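Long-range contacts in iron-chelator utilization protein (Thermobifida fusca TM51, PDB 4YHB), which binds FAD and probably reduces ferric siderophores so that their iron can be released: residues L146-A151 with G254-G259; R8-Y13 with G133-P138; D41-R46 with K97-T102. All coordinates share one frame; numbering follows the deposited sequence.

Contact 1 is buried where the loop after strand 142-147 and the last residues of strand 250-256 and beyond meet the FAD; contact 2 is a two-stranded ribbon at the surface, and contact 3, partly buried, packs a loop on barrel strand 100-106. Their chemistry differs: aromatic rings, one carboxylate and the cofactor in contact 1, a ladder of backbone hydrogen bonds in contact 2, apolar side chains and one guanidinium, with no hydrogen bond across, in contact 3. Strand 133-136 of contact 2 precedes strand 142-147 of contact 1 in the chain. Contacts 2 and 3 touch through the E11-R46 salt bridge and the packing of Y13 on R46, whereas contact 1 touches neither.

Contact 1: L146-A151 with G254-G259; sequences LADETA and GYWRRG. With FAD (flavin-adenine dinucleotide), chain C.
W256 NE1 donates to D148 OD2 across 2.9 Å, an almost straight bond (171°) in the indole plane that enters by the syn lone pair. From CB, near the ribityl O3' of FAD, W256 sets CD1 beside T150 OG1 and CG2, with CE2 and CZ2 flanking D148 OD2. CE3 has FAD O2B at its edge, in plane; CE3, CZ3 and CH2 lie near C4A, N3A and C2A of the adenine, whose C5A stands over one indole face. With an alanine here, D148 OD2 would probably lose this donor and one side of the adenine its indole cover. D148 CG stands between its backbone N and carbonyl carbon (chi1 75°), letting OD1 accept from T150 OG1 at 2.8 Å and from T150 N, an Asx turn. Y255 lays one ring face against the flavin, FAD C7 3.5 Å above its centre; T150 O meets the edge at CD2, and A151 CB touches that carbon. R257 O accepts from FAD O2B at 2.7 Å. The loop after strand 142-147 and segment 255-259 thus contribute one wall of the FAD site, at the C-terminal edge of a parallel, NAD-ferredoxin-like sheet; barrel residues such as D88 and D104 complete it.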
loop_
_atom_site.group_PDB
_atom_site.type_symbol
_atom_site.label_atom_id
_atom_site.label_comp_id
_atom_site.label_asym_id
_atom_site.label_seq_id
_atom_site.Cartn_x
_atom_site.Cartn_y
_atom_site.Cartn_z
ATOM N N LEU A 146 10.156 -4.031 -5.045
ATOM C CA LEU A 146 10.352 -4.825 -3.839
ATOM C C LEU A 146 9.245 -4.477 -2.847
ATOM O O LEU A 146 8.905 -3.299 -2.659
ATOM C CB LEU A 146 11.735 -4.570 -3.234
ATOM C CG LEU A 146 12.916 -4.775 -4.191
ATOM C CD1 LEU A 146 13.499 -3.443 -4.607
ATOM C CD2 LEU A 146 13.982 -5.644 -3.555
ATOM N N ALA A 147 8.646 -5.493 -2.234
ATOM C CA ALA A 147 7.527 -5.241 -1.336
ATOM C C ALA A 147 7.303 -6.415 -0.405
ATOM O O ALA A 147 7.368 -7.564 -0.835
ATOM C CB ALA A 147 6.243 -4.956 -2.139
ATOM N N ASP A 148 7.048 -6.132 0.871
ATOM C CA ASP A 148 6.480 -7.158 1.743
ATOM C C ASP A 148 4.957 -7.018 1.634
ATOM O O ASP A 148 4.484 -6.247 0.796
ATOM C CB ASP A 148 7.022 -7.038 3.185
ATOM C CG ASP A 148 6.425 -5.869 3.991
ATOM O OD1 ASP A 148 5.645 -5.028 3.476
ATOM O OD2 ASP A 148 6.765 -5.802 5.191
ATOM N N GLU A 149 4.179 -7.728 2.451
ATOM C CA GLU A 149 2.735 -7.785 2.194
ATOM C C GLU A 149 2.003 -6.432 2.363
ATOM O O GLU A 149 0.952 -6.224 1.760
ATOM C CB GLU A 149 2.069 -8.852 3.080
ATOM C CG GLU A 149 2.398 -8.753 4.575
ATOM C CD GLU A 149 3.562 -9.663 4.986
ATOM O OE1 GLU A 149 4.594 -9.662 4.291
ATOM O OE2 GLU A 149 3.436 -10.384 6.005
ATOM N N THR A 150 2.546 -5.513 3.151
ATOM C CA THR A 150 1.880 -4.210 3.335
ATOM C C THR A 150 1.995 -3.330 2.101
ATOM O O THR A 150 1.146 -2.459 1.862
ATOM C CB THR A 150 2.451 -3.408 4.521
ATOM O OG1 THR A 150 3.834 -3.097 4.281
ATOM C CG2 THR A 150 2.308 -4.180 5.822
ATOM N N ALA A 151 3.052 -3.565 1.325
ATOM C CA ALA A 151 3.325 -2.789 0.133
ATOM C C ALA A 151 2.971 -3.540 -1.145
ATOM O O ALA A 151 3.036 -2.978 -2.232
ATOM C CB ALA A 151 4.777 -2.366 0.115
ATOM N N GLY A 254 8.920 3.379 3.825
ATOM C CA GLY A 254 8.595 2.541 4.963
ATOM C C GLY A 254 7.120 2.631 5.318
ATOM O O GLY A 254 6.649 3.690 5.737
ATOM N N TYR A 255 6.401 1.513 5.188
ATOM C CA TYR A 255 4.950 1.478 5.399
ATOM C C TYR A 255 4.551 1.148 6.841
ATOM O O TYR A 255 3.457 1.469 7.302
ATOM C CB TYR A 255 4.313 0.465 4.438
ATOM C CG TYR A 255 4.010 1.039 3.067
ATOM C CD1 TYR A 255 4.563 2.250 2.658
ATOM C CD2 TYR A 255 3.137 0.396 2.201
ATOM C CE1 TYR A 255 4.275 2.790 1.411
ATOM C CE2 TYR A 255 2.845 0.932 0.941
ATOM C CZ TYR A 255 3.421 2.119 0.556
ATOM O OH TYR A 255 3.130 2.651 -0.678
ATOM N N TRP A 256 5.461 0.503 7.549
ATOM C CA TRP A 256 5.241 0.138 8.924
ATOM C C TRP A 256 6.589 -0.177 9.556
ATOM O O TRP A 256 7.602 -0.248 8.864
ATOM C CB TRP A 256 4.309 -1.071 9.028
ATOM C CG TRP A 256 4.943 -2.386 8.605
ATOM C CD1 TRP A 256 5.246 -2.785 7.335
ATOM C CD2 TRP A 256 5.317 -3.465 9.466
ATOM N NE1 TRP A 256 5.794 -4.057 7.350
ATOM C CE2 TRP A 256 5.842 -4.494 8.648
ATOM C CE3 TRP A 256 5.252 -3.666 10.849
ATOM C CZ2 TRP A 256 6.299 -5.699 9.172
ATOM C CZ3 TRP A 256 5.704 -4.872 11.367
ATOM C CH2 TRP A 256 6.227 -5.866 10.530
ATOM N N ARG A 257 6.591 -0.350 10.869
ATOM C CA ARG A 257 7.818 -0.654 11.600
ATOM C C ARG A 257 7.474 -1.480 12.829
ATOM O O ARG A 257 6.554 -1.121 13.571
ATOM C CB ARG A 257 8.538 0.649 11.997
ATOM C CG ARG A 257 9.901 0.415 12.650
ATOM C CD ARG A 257 10.666 1.719 12.831
ATOM N NE ARG A 257 11.993 1.467 13.384
ATOM C CZ ARG A 257 12.582 2.243 14.285
ATOM N NH1 ARG A 257 11.953 3.321 14.738
ATOM N NH2 ARG A 257 13.794 1.941 14.733
ATOM N N ARG A 258 8.198 -2.582 13.048
ATOM C CA ARG A 258 7.981 -3.423 14.222
ATOM C C ARG A 258 8.101 -2.616 15.501
ATOM O O ARG A 258 9.036 -1.827 15.653
ATOM C CB ARG A 258 8.992 -4.585 14.272
ATOM C CG ARG A 258 8.845 -5.599 13.166
ATOM C CD ARG A 258 9.928 -6.680 13.265
ATOM N NE ARG A 258 10.016 -7.239 14.608
ATOM C CZ ARG A 258 11.040 -7.033 15.433
ATOM N NH1 ARG A 258 12.069 -6.290 15.039
ATOM N NH2 ARG A 258 11.041 -7.577 16.646
ATOM N N GLY A 259 7.151 -2.821 16.410
ATOM C CA GLY A 259 7.142 -2.142 17.695
ATOM C C GLY A 259 6.584 -0.731 17.633
ATOM O O GLY A 259 6.532 -0.037 18.654
HETATM P PA FAD C . -0.825 -0.814 14.409
HETATM O O1A FAD C . -1.662 -0.326 15.600
HETATM O O2A FAD C . -0.318 0.386 13.523
HETATM O O5B FAD C . 0.513 -1.495 14.993
HETATM C C5B FAD C . 0.450 -2.346 16.080
HETATM C C4B FAD C . 1.636 -3.329 16.028
HETATM O O4B FAD C . 1.523 -4.232 14.962
HETATM C C3B FAD C . 2.934 -2.657 15.874
HETATM O O3B FAD C . 3.833 -3.359 16.670
HETATM C C2B FAD C . 3.254 -2.813 14.495
HETATM O O2B FAD C . 4.647 -2.917 14.227
HETATM C C1B FAD C . 2.633 -4.097 14.137
HETATM N N9A FAD C . 2.188 -4.210 12.754
HETATM C C8A FAD C . 1.595 -3.252 12.010
HETATM N N7A FAD C . 1.322 -3.755 10.799
HETATM C C5A FAD C . 1.706 -5.053 10.789
HETATM C C6A FAD C . 1.676 -6.070 9.834
HETATM N N6A FAD C . 1.120 -5.819 8.551
HETATM N N1A FAD C . 2.163 -7.284 10.142
HETATM C C2A FAD C . 2.686 -7.532 11.362
HETATM N N3A FAD C . 2.729 -6.580 12.300
HETATM C C4A FAD C . 2.262 -5.341 12.028
HETATM N N1 FAD C . -1.147 -2.213 4.970
HETATM C C2 FAD C . -1.966 -3.089 4.386
HETATM O O2 FAD C . -2.245 -4.133 4.955
HETATM N N3 FAD C . -2.478 -2.778 3.155
HETATM C C4 FAD C . -2.177 -1.622 2.526
HETATM O O4 FAD C . -2.674 -1.400 1.431
HETATM C C4X FAD C . -1.314 -0.693 3.109
HETATM N N5 FAD C . -0.965 0.503 2.510
HETATM C C5X FAD C . -0.137 1.364 3.148
HETATM C C6 FAD C . 0.213 2.579 2.549
HETATM C C7 FAD C . 0.974 3.382 3.126
HETATM C C7M FAD C . 1.285 4.685 2.364
HETATM C C8 FAD C . 1.496 3.247 4.244
HETATM C C8M FAD C . 2.421 4.240 4.889
HETATM C C9 FAD C . 1.256 2.111 4.969
HETATM C C9A FAD C . 0.362 0.968 4.488
HETATM N N10 FAD C . 0.023 -0.188 5.035
HETATM C C10 FAD C . -0.802 -1.037 4.383
HETATM C "C1'" FAD C . 0.562 -0.554 6.363
HETATM C "C2'" FAD C . -0.378 -0.232 7.483
HETATM O "O2'" FAD C . -0.613 1.119 7.512
HETATM C "C3'" FAD C . 0.274 -0.730 8.821
HETATM O "O3'" FAD C . 0.540 -2.088 8.667
HETATM C "C4'" FAD C . -0.494 -0.403 10.074
HETATM O "O4'" FAD C . 0.342 -0.433 11.151
HETATM C "C5'" FAD C . -1.638 -1.388 10.364
HETATM O "O5'" FAD C . -2.560 -0.901 11.309
HETATM P P FAD C . -2.753 -1.773 12.613
HETATM O O1P FAD C . -3.759 -0.926 13.423
HETATM O O2P FAD C . -3.039 -3.204 12.082
HETATM O O3P FAD C . -1.656 -2.002 13.727
#

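Contact 2: R8-Y13 with G133-P138; sequences RTVEMY and GTVYYP
T9 O accepts from Y136 N at 2.7 Å and T9 N gives to Y136 O at 3.0 Å, so this antiparallel pair is joined by two bonds. A second hydrogen-bonded pair follows at E11 and T134, where T134 N reaches E11 O at 2.8 Å and E11 N returns a bond to T134 O. On the face shared by T9, E11, T134 and Y136, a side-chain bond runs diagonally between the two pairs: E11 CG lies anti to the backbone N (chi1 169°) and the chain runs extended, bringing OE1 to the edge of the Y136 ring, where the hydroxyl donates to it across 3.1 Å. Carboxylate and ring are nearly coplanar, 20° apart; E11 OE2 is salt-bridged to R46. Strands 9-12 and 133-136 make a two-stranded antiparallel sheet that ties the N-terminal end of the chain to the segment leading from the flavin-binding barrel towards the parallel-sheet domain. On the other face V10 CG2 meets V135 CG2, and the guanidinium of R8 spreads one face over V135 CG1. R8 runs alongside Y137, its NE 3.6 Å from CE1, and the Y137 hydroxyl is bonded to E251. G133 pairs with M12 at a CA separation of 4.0 Å, where a side chain on the glycine would clash with E11 O. Its CA instead lies over the Y13 ring, a CH-pi contact 4.1 Å from the centroid, while Y13 OH packs on CB and CG2 of T134 and bonds to D48.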
loop_
_atom_site.group_PDB
_atom_site.type_symbol
_atom_site.label_atom_id
_atom_site.label_comp_id
_atom_site.label_asym_id
_atom_site.label_seq_id
_atom_site.Cartn_x
_atom_site.Cartn_y
_atom_site.Cartn_z
ATOM N N ARG A 8 8.870 14.072 -12.371
ATOM C CA ARG A 8 8.089 13.689 -11.201
ATOM C C ARG A 8 7.169 14.822 -10.758
ATOM O O ARG A 8 7.633 15.937 -10.529
ATOM C CB ARG A 8 9.017 13.300 -10.061
ATOM C CG ARG A 8 8.300 12.799 -8.836
ATOM C CD ARG A 8 9.220 12.799 -7.642
ATOM N NE ARG A 8 8.655 12.034 -6.537
ATOM C CZ ARG A 8 8.108 12.585 -5.463
ATOM N NH1 ARG A 8 8.055 13.905 -5.360
ATOM N NH2 ARG A 8 7.611 11.821 -4.496
ATOM N N THR A 9 5.874 14.540 -10.626
ATOM C CA THR A 9 4.901 15.596 -10.367
ATOM C C THR A 9 3.840 15.239 -9.318
ATOM O O THR A 9 3.185 14.192 -9.394
ATOM C CB THR A 9 4.175 15.988 -11.667
ATOM O OG1 THR A 9 5.137 16.156 -12.721
ATOM C CG2 THR A 9 3.393 17.282 -11.467
ATOM N N VAL A 10 3.663 16.132 -8.352
ATOM C CA VAL A 10 2.645 15.971 -7.323
ATOM C C VAL A 10 1.394 16.773 -7.653
ATOM O O VAL A 10 1.470 17.935 -8.057
ATOM C CB VAL A 10 3.173 16.408 -5.946
ATOM C CG1 VAL A 10 2.060 16.379 -4.907
ATOM C CG2 VAL A 10 4.335 15.539 -5.529
ATOM N N GLU A 11 0.238 16.141 -7.495
ATOM C CA GLU A 11 -1.037 16.825 -7.607
ATOM C C GLU A 11 -1.842 16.635 -6.322
ATOM O O GLU A 11 -2.014 15.514 -5.849
ATOM C CB GLU A 11 -1.824 16.311 -8.812
ATOM C CG GLU A 11 -3.261 16.795 -8.836
ATOM C CD GLU A 11 -4.042 16.305 -10.043
ATOM O OE1 GLU A 11 -3.551 15.407 -10.758
ATOM O OE2 GLU A 11 -5.156 16.827 -10.278
ATOM N N MET A 12 -2.333 17.727 -5.753
ATOM C CA MET A 12 -3.142 17.637 -4.545
ATOM C C MET A 12 -4.607 17.383 -4.873
ATOM O O MET A 12 -5.120 17.838 -5.897
ATOM C CB MET A 12 -3.003 18.910 -3.703
ATOM C CG MET A 12 -1.567 19.262 -3.354
ATOM S SD MET A 12 -0.725 17.990 -2.384
ATOM C CE MET A 12 -1.594 18.123 -0.822
ATOM N N TYR A 13 -5.268 16.631 -4.003
ATOM C CA TYR A 13 -6.714 16.441 -4.060
ATOM C C TYR A 13 -7.357 17.230 -2.938
ATOM O O TYR A 13 -6.770 17.358 -1.856
ATOM C CB TYR A 13 -7.105 14.976 -3.886
ATOM C CG TYR A 13 -6.615 14.001 -4.925
ATOM C CD1 TYR A 13 -6.317 12.694 -4.563
ATOM C CD2 TYR A 13 -6.514 14.356 -6.267
ATOM C CE1 TYR A 13 -5.896 11.775 -5.498
ATOM C CE2 TYR A 13 -6.091 13.440 -7.217
ATOM C CZ TYR A 13 -5.787 12.146 -6.821
ATOM O OH TYR A 13 -5.370 11.220 -7.739
ATOM N N GLY A 133 -3.476 13.465 -2.032
ATOM C CA GLY A 133 -3.038 13.804 -3.370
ATOM C C GLY A 133 -2.435 12.593 -4.051
ATOM O O GLY A 133 -2.687 11.456 -3.651
ATOM N N THR A 134 -1.644 12.832 -5.088
ATOM C CA THR A 134 -1.146 11.747 -5.931
ATOM C C THR A 134 0.192 12.158 -6.541
ATOM O O THR A 134 0.470 13.353 -6.703
ATOM C CB THR A 134 -2.164 11.369 -7.049
ATOM O OG1 THR A 134 -1.748 10.169 -7.727
ATOM C CG2 THR A 134 -2.318 12.500 -8.067
ATOM N N VAL A 135 1.030 11.169 -6.846
ATOM C CA VAL A 135 2.348 11.441 -7.416
ATOM C C VAL A 135 2.519 10.754 -8.761
ATOM O O VAL A 135 2.417 9.522 -8.858
ATOM C CB VAL A 135 3.475 10.983 -6.475
ATOM C CG1 VAL A 135 4.829 11.386 -7.045
ATOM C CG2 VAL A 135 3.276 11.565 -5.089
ATOM N N TYR A 136 2.767 11.553 -9.797
ATOM C CA TYR A 136 3.030 11.039 -11.136
ATOM C C TYR A 136 4.523 10.839 -11.364
ATOM O O TYR A 136 5.343 11.642 -10.910
ATOM C CB TYR A 136 2.499 11.990 -12.213
ATOM C CG TYR A 136 1.006 12.184 -12.248
ATOM C CD1 TYR A 136 0.208 11.436 -13.102
ATOM C CD2 TYR A 136 0.394 13.147 -11.454
ATOM C CE1 TYR A 136 -1.164 11.630 -13.147
ATOM C CE2 TYR A 136 -0.973 13.343 -11.491
ATOM C CZ TYR A 136 -1.743 12.587 -12.342
ATOM O OH TYR A 136 -3.097 12.783 -12.384
ATOM N N TYR A 137 4.871 9.781 -12.087
ATOM C CA TYR A 137 6.263 9.543 -12.469
ATOM C C TYR A 137 6.398 9.443 -13.983
ATOM O O TYR A 137 5.474 8.991 -14.662
ATOM C CB TYR A 137 6.797 8.262 -11.814
ATOM C CG TYR A 137 6.935 8.347 -10.313
ATOM C CD1 TYR A 137 8.079 8.878 -9.732
ATOM C CD2 TYR A 137 5.924 7.885 -9.472
ATOM C CE1 TYR A 137 8.212 8.956 -8.353
ATOM C CE2 TYR A 137 6.050 7.956 -8.099
ATOM C CZ TYR A 137 7.190 8.493 -7.544
ATOM O OH TYR A 137 7.312 8.567 -6.173
ATOM N N PRO A 138 7.558 9.863 -14.517
ATOM C CA PRO A 138 7.866 9.621 -15.931
ATOM C C PRO A 138 8.019 8.128 -16.200
ATOM O O PRO A 138 8.354 7.370 -15.286
ATOM C CB PRO A 138 9.193 10.357 -16.142
ATOM C CG PRO A 138 9.811 10.427 -14.784
ATOM C CD PRO A 138 8.660 10.549 -13.817
#

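Contact 3: D41-R46 with K97-T102; sequences DIAGLR and KARLLT. Unlike the reference sequence in segment 97-102: R99 (reference Gly).
I42 carries most of the apolar contact. Its CG1 is anti to the backbone N (chi1 -150°); with CD1 extended beyond it, this brings CD1 to the backbone of the opposite segment, 3.6 Å from both R99 O and L101 N, and 4.0 Å from L101 CB. L45 adds a looser touch, CD2 to L101 CD2 at 4.3 Å. F94 of strand 86-95 packs against both I42 and L45.

The second kind of contact sets the R99 guanidinium against aliphatic groups, one at its face and one at its edge. The R99 chain bends at chi3 (116°), sliding past I42 in the opposite direction, so that one guanidinium face rests over I42 CG2, 3.7 Å from NH1. At the edge NH2 comes within 3.2 Å of A43 CB. R99 differs from the reference sequence, which has glycine here.

Backbone bonds shape each side separately. L45 N donates to I42 O at 3.0 Å, closing a type II turn in which G44 takes the positive-phi position, while R99 and L100 face D95 in a G1 beta bulge. The side-chain contacts join the turn, in the loop between strands 32-38 and 53-57, to the start of strand 100-106 of the antiparallel FAD-binding barrel.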
loop_
_atom_site.group_PDB
_atom_site.type_symbol
_atom_site.label_atom_id
_atom_site.label_comp_id
_atom_site.label_asym_id
_atom_site.label_seq_id
_atom_site.Cartn_x
_atom_site.Cartn_y
_atom_site.Cartn_z
ATOM N N ASP A 41 -21.111 8.765 -0.393
ATOM C CA ASP A 41 -19.973 9.647 -0.092
ATOM C C ASP A 41 -18.811 9.450 -1.068
ATOM O O ASP A 41 -17.921 10.294 -1.138
ATOM C CB ASP A 41 -19.451 9.450 1.344
ATOM C CG ASP A 41 -20.295 10.156 2.382
ATOM O OD1 ASP A 41 -21.258 10.847 1.981
ATOM O OD2 ASP A 41 -19.985 10.044 3.597
ATOM N N ILE A 42 -18.808 8.357 -1.829
ATOM C CA ILE A 42 -17.665 8.083 -2.703
ATOM C C ILE A 42 -17.608 9.060 -3.882
ATOM O O ILE A 42 -16.595 9.147 -4.579
ATOM C CB ILE A 42 -17.673 6.625 -3.228
ATOM C CG1 ILE A 42 -16.235 6.147 -3.477
ATOM C CG2 ILE A 42 -18.511 6.484 -4.484
ATOM C CD1 ILE A 42 -16.128 4.671 -3.808
ATOM N N ALA A 43 -18.687 9.818 -4.089
ATOM C CA ALA A 43 -18.690 10.878 -5.095
ATOM C C ALA A 43 -17.498 11.810 -4.949
ATOM O O ALA A 43 -17.166 12.253 -3.841
ATOM C CB ALA A 43 -19.994 11.691 -5.018
ATOM N N GLY A 44 -16.853 12.103 -6.073
ATOM C CA GLY A 44 -15.732 13.022 -6.096
ATOM C C GLY A 44 -14.395 12.386 -5.760
ATOM O O GLY A 44 -13.348 13.022 -5.880
ATOM N N LEU A 45 -14.417 11.136 -5.316
ATOM C CA LEU A 45 -13.161 10.461 -4.985
ATOM C C LEU A 45 -12.315 10.282 -6.246
ATOM O O LEU A 45 -12.841 9.940 -7.301
ATOM C CB LEU A 45 -13.430 9.108 -4.310
ATOM C CG LEU A 45 -12.212 8.302 -3.829
ATOM C CD1 LEU A 45 -11.501 9.029 -2.705
ATOM C CD2 LEU A 45 -12.627 6.895 -3.383
ATOM N N ARG A 46 -11.012 10.529 -6.130
ATOM C CA ARG A 46 -10.063 10.345 -7.230
ATOM C C ARG A 46 -8.863 9.485 -6.824
ATOM O O ARG A 46 -8.421 9.528 -5.681
ATOM C CB ARG A 46 -9.526 11.690 -7.728
ATOM C CG ARG A 46 -10.558 12.686 -8.213
ATOM C CD ARG A 46 -9.842 13.931 -8.732
ATOM N NE ARG A 46 -8.834 13.582 -9.736
ATOM C CZ ARG A 46 -7.889 14.410 -10.173
ATOM N NH1 ARG A 46 -7.809 15.644 -9.687
ATOM N NH2 ARG A 46 -7.021 14.002 -11.092
ATOM N N LYS A 97 -17.073 4.106 -12.144
ATOM C CA LYS A 97 -18.411 3.790 -12.635
ATOM C C LYS A 97 -19.129 2.825 -11.695
ATOM O O LYS A 97 -20.320 2.984 -11.435
ATOM C CB LYS A 97 -18.366 3.218 -14.055
ATOM C CG LYS A 97 -19.745 2.788 -14.561
ATOM C CD LYS A 97 -19.731 2.283 -15.996
ATOM C CE LYS A 97 -20.436 3.266 -16.922
ATOM N NZ LYS A 97 -20.443 2.798 -18.334
ATOM N N ALA A 98 -18.404 1.838 -11.168
ATOM C CA ALA A 98 -18.960 0.937 -10.163
ATOM C C ALA A 98 -19.155 1.659 -8.834
ATOM O O ALA A 98 -19.921 1.210 -7.974
ATOM C CB ALA A 98 -18.052 -0.287 -9.976
ATOM N N ARG A 99 -18.449 2.779 -8.681
ATOM C CA ARG A 99 -18.444 3.570 -7.452
ATOM C C ARG A 99 -18.004 2.713 -6.279
ATOM O O ARG A 99 -18.683 2.646 -5.257
ATOM C CB ARG A 99 -19.822 4.184 -7.182
ATOM C CG ARG A 99 -20.316 5.053 -8.324
ATOM C CD ARG A 99 -21.513 5.909 -7.925
ATOM N NE ARG A 99 -21.182 7.331 -7.991
ATOM C CZ ARG A 99 -21.299 8.184 -6.978
ATOM N NH1 ARG A 99 -21.763 7.778 -5.801
ATOM N NH2 ARG A 99 -20.960 9.453 -7.150
ATOM N N LEU A 100 -16.866 2.050 -6.445
ATOM C CA LEU A 100 -16.346 1.156 -5.414
ATOM C C LEU A 100 -14.850 1.378 -5.192
ATOM O O LEU A 100 -14.087 1.462 -6.148
ATOM C CB LEU A 100 -16.601 -0.306 -5.794
ATOM C CG LEU A 100 -18.008 -0.906 -5.705
ATOM C CD1 LEU A 100 -17.992 -2.360 -6.202
ATOM C CD2 LEU A 100 -18.577 -0.824 -4.283
ATOM N N LEU A 101 -14.452 1.483 -3.926
ATOM C CA LEU A 101 -13.052 1.613 -3.533
ATOM C C LEU A 101 -12.563 0.282 -2.996
ATOM O O LEU A 101 -13.114 -0.215 -2.017
ATOM C CB LEU A 101 -12.888 2.702 -2.467
ATOM C CG LEU A 101 -11.570 2.747 -1.690
ATOM C CD1 LEU A 101 -10.390 2.955 -2.632
ATOM C CD2 LEU A 101 -11.600 3.831 -0.590
ATOM N N THR A 102 -11.531 -0.285 -3.625
ATOM C CA THR A 102 -10.991 -1.571 -3.193
ATOM C C THR A 102 -9.730 -1.396 -2.343
ATOM O O THR A 102 -8.801 -0.666 -2.718
ATOM C CB THR A 102 -10.664 -2.481 -4.389
ATOM O OG1 THR A 102 -11.853 -2.694 -5.151
ATOM C CG2 THR A 102 -10.130 -3.836 -3.910
#